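Local coordinates for protein novel immune-type receptor 11 (Ictalurus punctatus, PDB 2QTE) that probably serves as a cell-surface receptor of the bony-fish immune system, in a family whose member mediates allogeneic recognition, through an immunoglobulin variable-type domain, at residues N28-R36 and F67-L78. The protein carries 1 engineered substitution. Numbering follows the deposited sequence.
Sequences NKDNLAWYR and FSMTVNDQKFDL. Engineered in segment 28-36: Asp30 (natural residue Asn).
Leu78 covers one face of the Trp34 indole, its CB 4.2 Å from the centroid of the five-membered ring in a CH-pi contact, while the CE methyl of Met69 and the carbonyl of Phe76 meet the indole at its edge. The Phe76 ring is filled in on both faces: Leu32 CD2 lies over one, 4.0 Å from the ring centroid, and Met69 CE over the centre of the other; Ala33 borders its edge. Branched Leu32 can lay a methyl flat on the ring, and the flexible, unbranched Met69 chain brings one methyl to both aromatics. This is the core of a V-type immunoglobulin beta-sandwich, where strand 32-37 of one sheet faces strands 67-71 and 76-80 of the other; the disulfide-bonded Cys21 and Cys93 adjoin Trp34 and Phe76 respectively. The short axes of 32-36 and 76-78 come within 8.8 Å, and both rings lie between them. A chi1 of -173° turns the Phe76 ring toward the facing sheet, where it slides past Trp34, the planes 12° from parallel but barely overlapping. Tryptophan suits its place because it joins a broad apolar surface to one N-H donor. A phenylalanine in place of Trp34 would probably leave the Phe76 carbonyl without its indole donor and open a gap beside Leu78 and Met69. On the more exposed side, Lys29 NZ and Asp73 OD2 are 4.2 Å apart, too far for a salt bridge; a long flexible amine suits a place where water takes part. One water bridges NZ, weakly, to Asp73 O; another accepts from NZ and donates weakly to Asn72 O. Asn72 itself makes an Asx turn, its OD1 accepting from Gln74 N. Deep in the core, Trp34 NE1 donates to Phe76 O across 2.8 Å (N-H...O 156°), the oxygen near the indole plane but the donor well out of the carbonyl plane.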
ATOM      1  N   ASN A  28      -5.115 -17.494  -2.163  1.00 45.61           N
ATOM      2  CA  ASN A  28      -5.623 -17.827  -0.837  1.00 44.85           C
ATOM      3  C   ASN A  28      -6.629 -16.737  -0.459  1.00 43.27           C
ATOM      4  O   ASN A  28      -6.251 -15.718   0.117  1.00 38.50           O
ATOM      5  CB  ASN A  28      -4.441 -17.846   0.133  1.00 45.18           C
ATOM      6  CG  ASN A  28      -4.753 -18.517   1.443  1.00 48.22           C
ATOM      7  OD1 ASN A  28      -5.717 -18.169   2.112  1.00 48.95           O
ATOM      8  ND2 ASN A  28      -3.897 -19.464   1.846  1.00 48.86           N
ATOM      9  N   LYS A  29      -7.903 -16.953  -0.810  1.00 42.41           N
ATOM     10  CA  LYS A  29      -8.999 -15.988  -0.531  1.00 40.17           C
ATOM     11  C   LYS A  29      -8.793 -15.309   0.791  1.00 37.17           C
ATOM     12  O   LYS A  29      -9.106 -14.138   0.954  1.00 37.38           O
ATOM     13  CB  LYS A  29     -10.371 -16.676  -0.555  1.00 36.59           C
ATOM     14  CG  LYS A  29     -11.233 -16.352  -1.770  1.00 41.02           C
ATOM     15  CD  LYS A  29     -10.980 -17.274  -2.948  1.00 45.40           C
ATOM     16  CE  LYS A  29     -12.042 -17.084  -4.017  1.00 45.74           C
ATOM     17  NZ  LYS A  29     -13.428 -17.462  -3.574  1.00 47.83           N
ATOM     18  N   ASP A  30      -8.217 -16.050   1.722  1.00 35.59           N
ATOM     19  CA  ASP A  30      -8.068 -15.609   3.085  1.00 36.16           C
ATOM     20  C   ASP A  30      -7.053 -14.494   3.335  1.00 31.75           C
ATOM     21  O   ASP A  30      -7.134 -13.861   4.369  1.00 34.06           O
ATOM     22  CB  ASP A  30      -7.757 -16.808   3.987  1.00 44.34           C
ATOM     23  CG  ASP A  30      -8.719 -17.990   3.759  1.00 50.31           C
ATOM     24  OD1 ASP A  30      -9.851 -17.784   3.224  1.00 48.55           O
ATOM     25  OD2 ASP A  30      -8.312 -19.125   4.129  1.00 52.50           O
ATOM     26  N   ASN A  31      -6.111 -14.254   2.419  1.00 28.32           N
ATOM     27  CA  ASN A  31      -5.157 -13.141   2.570  1.00 25.26           C
ATOM     28  C   ASN A  31      -5.481 -11.984   1.644  1.00 26.42           C
ATOM     29  O   ASN A  31      -4.598 -11.181   1.278  1.00 22.73           O
ATOM     30  CB  ASN A  31      -3.696 -13.587   2.360  1.00 27.68           C
ATOM     31  CG  ASN A  31      -3.266 -14.666   3.335  1.00 31.23           C
ATOM     32  OD1 ASN A  31      -4.092 -15.367   3.888  1.00 39.91           O
ATOM     33  ND2 ASN A  31      -1.962 -14.814   3.529  1.00 36.16           N
ATOM     34  N   LEU A  32      -6.757 -11.884   1.291  1.00 22.09           N
ATOM     35  CA  LEU A  32      -7.209 -10.845   0.397  1.00 23.72           C
ATOM     36  C   LEU A  32      -7.968  -9.746   1.158  1.00 21.48           C
ATOM     37  O   LEU A  32      -8.741 -10.040   2.088  1.00 16.99           O
ATOM     38  CB  LEU A  32      -8.057 -11.463  -0.683  1.00 21.62           C
ATOM     39  CG  LEU A  32      -8.696 -10.562  -1.698  1.00 19.96           C
ATOM     40  CD1 LEU A  32      -7.681 -10.005  -2.691  1.00 25.57           C
ATOM     41  CD2 LEU A  32      -9.761 -11.365  -2.400  1.00 25.29           C
ATOM     42  N   ALA A  33      -7.690  -8.489   0.793  1.00 19.34           N
ATOM     43  CA  ALA A  33      -8.150  -7.363   1.576  1.00 18.27           C
ATOM     44  C   ALA A  33      -8.068  -6.096   0.770  1.00 18.13           C
ATOM     45  O   ALA A  33      -7.294  -6.008  -0.187  1.00 20.98           O
ATOM     46  CB  ALA A  33      -7.266  -7.218   2.848  1.00 17.58           C
ATOM     47  N   TRP A  34      -8.820  -5.078   1.188  1.00 15.19           N
ATOM     48  CA  TRP A  34      -8.738  -3.789   0.575  1.00 14.18           C
ATOM     49  C   TRP A  34      -7.979  -2.926   1.555  1.00 14.88           C
ATOM     50  O   TRP A  34      -8.168  -3.043   2.766  1.00 14.87           O
ATOM     51  CB  TRP A  34     -10.147  -3.185   0.408  1.00 15.84           C
ATOM     52  CG  TRP A  34     -10.881  -3.552  -0.846  1.00 18.57           C
ATOM     53  CD1 TRP A  34     -11.823  -4.514  -0.991  1.00 12.50           C
ATOM     54  CD2 TRP A  34     -10.743  -2.920  -2.136  1.00 14.04           C
ATOM     55  NE1 TRP A  34     -12.276  -4.543  -2.306  1.00 15.43           N
ATOM     56  CE2 TRP A  34     -11.618  -3.577  -3.019  1.00 16.34           C
ATOM     57  CE3 TRP A  34      -9.955  -1.878  -2.621  1.00 12.88           C
ATOM     58  CZ2 TRP A  34     -11.755  -3.198  -4.340  1.00 17.31           C
ATOM     59  CZ3 TRP A  34     -10.067  -1.512  -3.947  1.00  9.57           C
ATOM     60  CH2 TRP A  34     -10.943  -2.188  -4.798  1.00 16.98           C
ATOM     61  N   TYR A  35      -7.076  -2.095   1.052  1.00 10.95           N
ATOM     62  CA  TYR A  35      -6.345  -1.188   1.930  1.00 12.77           C
ATOM     63  C   TYR A  35      -6.810   0.171   1.526  1.00 12.33           C
ATOM     64  O   TYR A  35      -7.133   0.361   0.387  1.00 13.75           O
ATOM     65  CB  TYR A  35      -4.835  -1.313   1.701  1.00 11.64           C
ATOM     66  CG  TYR A  35      -4.333  -2.583   2.283  1.00 15.73           C
ATOM     67  CD1 TYR A  35      -4.686  -3.818   1.713  1.00 15.19           C
ATOM     68  CD2 TYR A  35      -3.569  -2.578   3.425  1.00 16.95           C
ATOM     69  CE1 TYR A  35      -4.257  -4.998   2.275  1.00 15.67           C
ATOM     70  CE2 TYR A  35      -3.152  -3.758   4.008  1.00 17.45           C
ATOM     71  CZ  TYR A  35      -3.508  -4.951   3.412  1.00 19.19           C
ATOM     72  OH  TYR A  35      -3.091  -6.097   3.985  1.00 17.89           O
ATOM     73  N   ARG A  36      -6.771   1.125   2.450  1.00 14.23           N
ATOM     74  CA  ARG A  36      -7.246   2.455   2.166  1.00 13.96           C
ATOM     75  C   ARG A  36      -6.149   3.450   2.551  1.00 15.05           C
ATOM     76  O   ARG A  36      -5.552   3.315   3.642  1.00 16.87           O
ATOM     77  CB  ARG A  36      -8.498   2.699   3.009  1.00 14.94           C
ATOM     78  CG  ARG A  36      -9.093   4.081   2.928  1.00 17.98           C
ATOM     79  CD  ARG A  36     -10.297   4.179   3.928  1.00 17.50           C
ATOM     80  NE  ARG A  36     -10.867   5.535   3.898  1.00 21.97           N
ATOM     81  CZ  ARG A  36     -12.029   5.870   4.463  1.00 19.92           C
ATOM     82  NH1 ARG A  36     -12.718   4.964   5.123  1.00 15.32           N
ATOM     83  NH2 ARG A  36     -12.485   7.135   4.392  1.00 19.69           N
ATOM     84  N   PHE A  67     -20.483   1.631   4.210  1.00 12.67           N
ATOM     85  CA  PHE A  67     -19.682   0.682   3.439  1.00 10.23           C
ATOM     86  C   PHE A  67     -20.234  -0.723   3.525  1.00 12.67           C
ATOM     87  O   PHE A  67     -20.757  -1.133   4.571  1.00 14.56           O
ATOM     88  CB  PHE A  67     -18.213   0.670   3.901  1.00 15.69           C
ATOM     89  CG  PHE A  67     -17.468   1.979   3.605  1.00 14.08           C
ATOM     90  CD1 PHE A  67     -17.786   3.151   4.297  1.00 20.79           C
ATOM     91  CD2 PHE A  67     -16.489   2.025   2.664  1.00 17.47           C
ATOM     92  CE1 PHE A  67     -17.096   4.389   4.009  1.00 21.20           C
ATOM     93  CE2 PHE A  67     -15.782   3.222   2.372  1.00 20.00           C
ATOM     94  CZ  PHE A  67     -16.086   4.398   3.039  1.00 17.88           C
ATOM     95  N   SER A  68     -20.071  -1.471   2.434  1.00 15.12           N
ATOM     96  CA  SER A  68     -20.445  -2.888   2.360  1.00 13.23           C
ATOM     97  C   SER A  68     -19.587  -3.451   1.266  1.00 15.87           C
ATOM     98  O   SER A  68     -18.754  -2.737   0.698  1.00 14.85           O
ATOM     99  CB  SER A  68     -21.918  -3.097   2.014  1.00 15.06           C
ATOM    100  OG  SER A  68     -22.274  -2.468   0.801  1.00 15.23           O
ATOM    101  N   MET A  69     -19.739  -4.735   1.002  1.00 13.15           N
ATOM    102  CA  MET A  69     -19.038  -5.362  -0.103  1.00 14.71           C
ATOM    103  C   MET A  69     -19.957  -6.332  -0.797  1.00 16.57           C
ATOM    104  O   MET A  69     -20.939  -6.801  -0.227  1.00 16.05           O
ATOM    105  CB  MET A  69     -17.817  -6.136   0.405  1.00 13.34           C
ATOM    106  CG  MET A  69     -16.694  -5.296   0.954  1.00 15.06           C
ATOM    107  SD  MET A  69     -15.087  -6.110   1.015  1.00 17.13           S
ATOM    108  CE  MET A  69     -14.783  -6.104  -0.731  1.00 11.60           C
ATOM    109  N   THR A  70     -19.631  -6.596  -2.055  1.00 19.96           N
ATOM    110  CA  THR A  70     -20.187  -7.692  -2.804  1.00 20.77           C
ATOM    111  C   THR A  70     -19.086  -8.730  -2.930  1.00 22.25           C
ATOM    112  O   THR A  70     -18.057  -8.489  -3.593  1.00 18.86           O
ATOM    113  CB  THR A  70     -20.650  -7.148  -4.139  1.00 21.30           C
ATOM    114  OG1 THR A  70     -21.674  -6.168  -3.880  1.00 22.74           O
ATOM    115  CG2 THR A  70     -21.228  -8.267  -5.056  1.00 25.63           C
ATOM    116  N   VAL A  71     -19.250  -9.862  -2.246  1.00 17.02           N
ATOM    117  CA  VAL A  71     -18.236 -10.909  -2.285  1.00 21.42           C
ATOM    118  C   VAL A  71     -18.865 -12.187  -2.830  1.00 27.57           C
ATOM    119  O   VAL A  71     -19.848 -12.681  -2.271  1.00 29.13           O
ATOM    120  CB  VAL A  71     -17.618 -11.153  -0.898  1.00 23.43           C
ATOM    121  CG1 VAL A  71     -16.590 -12.303  -0.919  1.00 24.09           C
ATOM    122  CG2 VAL A  71     -17.013  -9.799  -0.332  1.00 15.94           C
ATOM    123  N   ASN A  72     -18.308 -12.698  -3.930  1.00 26.14           N
ATOM    124  CA  ASN A  72     -18.698 -13.988  -4.479  1.00 32.70           C
ATOM    125  C   ASN A  72     -17.503 -14.714  -5.160  1.00 36.75           C
ATOM    126  O   ASN A  72     -16.356 -14.416  -4.860  1.00 37.18           O
ATOM    127  CB  ASN A  72     -19.927 -13.866  -5.394  1.00 28.55           C
ATOM    128  CG  ASN A  72     -19.729 -12.926  -6.582  1.00 32.41           C
ATOM    129  OD1 ASN A  72     -18.716 -12.970  -7.291  1.00 36.31           O
ATOM    130  ND2 ASN A  72     -20.729 -12.090  -6.828  1.00 32.35           N
ATOM    131  N   ASP A  73     -17.775 -15.675  -6.037  1.00 42.59           N
ATOM    132  CA  ASP A  73     -16.708 -16.392  -6.756  1.00 46.93           C
ATOM    133  C   ASP A  73     -15.933 -15.487  -7.713  1.00 44.61           C
ATOM    134  O   ASP A  73     -14.825 -15.822  -8.166  1.00 36.44           O
ATOM    135  CB  ASP A  73     -17.303 -17.569  -7.549  1.00 53.77           C
ATOM    136  CG  ASP A  73     -17.418 -18.856  -6.722  1.00 62.86           C
ATOM    137  OD1 ASP A  73     -18.320 -19.673  -7.063  1.00 64.72           O
ATOM    138  OD2 ASP A  73     -16.633 -19.064  -5.744  1.00 63.67           O
ATOM    139  N   GLN A  74     -16.533 -14.345  -8.043  1.00 41.26           N
ATOM    140  CA  GLN A  74     -15.977 -13.505  -9.076  1.00 43.42           C
ATOM    141  C   GLN A  74     -15.605 -12.124  -8.567  1.00 40.09           C
ATOM    142  O   GLN A  74     -14.776 -11.454  -9.188  1.00 43.39           O
ATOM    143  CB  GLN A  74     -16.916 -13.424 -10.284  1.00 45.36           C
ATOM    144  CG  GLN A  74     -17.122 -14.801 -11.016  1.00 56.09           C
ATOM    145  CD  GLN A  74     -18.330 -15.595 -10.488  1.00 59.09           C
ATOM    146  OE1 GLN A  74     -18.236 -16.351  -9.508  1.00 56.97           O
ATOM    147  NE2 GLN A  74     -19.474 -15.415 -11.143  1.00 58.25           N
ATOM    148  N   LYS A  75     -16.174 -11.714  -7.433  1.00 31.87           N
ATOM    149  CA  LYS A  75     -16.126 -10.307  -7.027  1.00 27.78           C
ATOM    150  C   LYS A  75     -15.637 -10.104  -5.621  1.00 22.90           C
ATOM    151  O   LYS A  75     -15.952 -10.877  -4.723  1.00 20.97           O
ATOM    152  CB  LYS A  75     -17.525  -9.685  -7.123  1.00 34.04           C
ATOM    153  CG  LYS A  75     -18.078  -9.582  -8.522  1.00 36.29           C
ATOM    154  CD  LYS A  75     -19.453  -8.950  -8.523  1.00 43.05           C
ATOM    155  CE  LYS A  75     -20.022  -8.937  -9.915  1.00 43.07           C
ATOM    156  NZ  LYS A  75     -21.031  -7.853 -10.091  1.00 43.96           N
ATOM    157  N   PHE A  76     -14.887  -9.037  -5.409  1.00 19.29           N
ATOM    158  CA  PHE A  76     -14.577  -8.639  -4.070  1.00 17.21           C
ATOM    159  C   PHE A  76     -14.710  -7.123  -4.092  1.00 16.20           C
ATOM    160  O   PHE A  76     -13.722  -6.386  -3.919  1.00 16.52           O
ATOM    161  CB  PHE A  76     -13.176  -9.132  -3.742  1.00 15.05           C
ATOM    162  CG  PHE A  76     -12.762  -8.934  -2.316  1.00 16.95           C
ATOM    163  CD1 PHE A  76     -13.422  -9.591  -1.279  1.00 19.31           C
ATOM    164  CD2 PHE A  76     -11.681  -8.116  -2.000  1.00 13.79           C
ATOM    165  CE1 PHE A  76     -13.049  -9.413   0.031  1.00 16.73           C
ATOM    166  CE2 PHE A  76     -11.310  -7.938  -0.671  1.00 14.26           C
ATOM    167  CZ  PHE A  76     -11.980  -8.583   0.344  1.00 16.98           C
ATOM    168  N   ASP A  77     -15.921  -6.655  -4.372  1.00 14.29           N
ATOM    169  CA  ASP A  77     -16.110  -5.212  -4.665  1.00 14.90           C
ATOM    170  C   ASP A  77     -16.578  -4.440  -3.445  1.00 13.64           C
ATOM    171  O   ASP A  77     -17.427  -4.902  -2.717  1.00 14.49           O
ATOM    172  CB  ASP A  77     -17.104  -5.004  -5.786  1.00 17.91           C
ATOM    173  CG  ASP A  77     -16.777  -5.821  -7.038  1.00 25.02           C
ATOM    174  OD1 ASP A  77     -15.609  -6.263  -7.204  1.00 27.17           O
ATOM    175  OD2 ASP A  77     -17.683  -5.968  -7.873  1.00 23.46           O
ATOM    176  N   LEU A  78     -16.060  -3.223  -3.285  1.00 13.91           N
ATOM    177  CA  LEU A  78     -16.361  -2.399  -2.139  1.00 15.11           C
ATOM    178  C   LEU A  78     -17.456  -1.367  -2.544  1.00 16.05           C
ATOM    179  O   LEU A  78     -17.300  -0.703  -3.542  1.00 19.47           O
ATOM    180  CB  LEU A  78     -15.043  -1.721  -1.738  1.00 16.69           C
ATOM    181  CG  LEU A  78     -14.935  -0.815  -0.513  1.00 26.99           C
ATOM    182  CD1 LEU A  78     -15.338  -1.538   0.752  1.00 21.69           C
ATOM    183  CD2 LEU A  78     -13.484  -0.318  -0.442  1.00 23.02           C
TER
HETATM  184  O   HOH W   1     -13.629 -17.500  -6.584  1.00 41.19           O
HETATM  185  O   HOH W   2     -15.711 -16.086  -2.842  1.00 47.12           O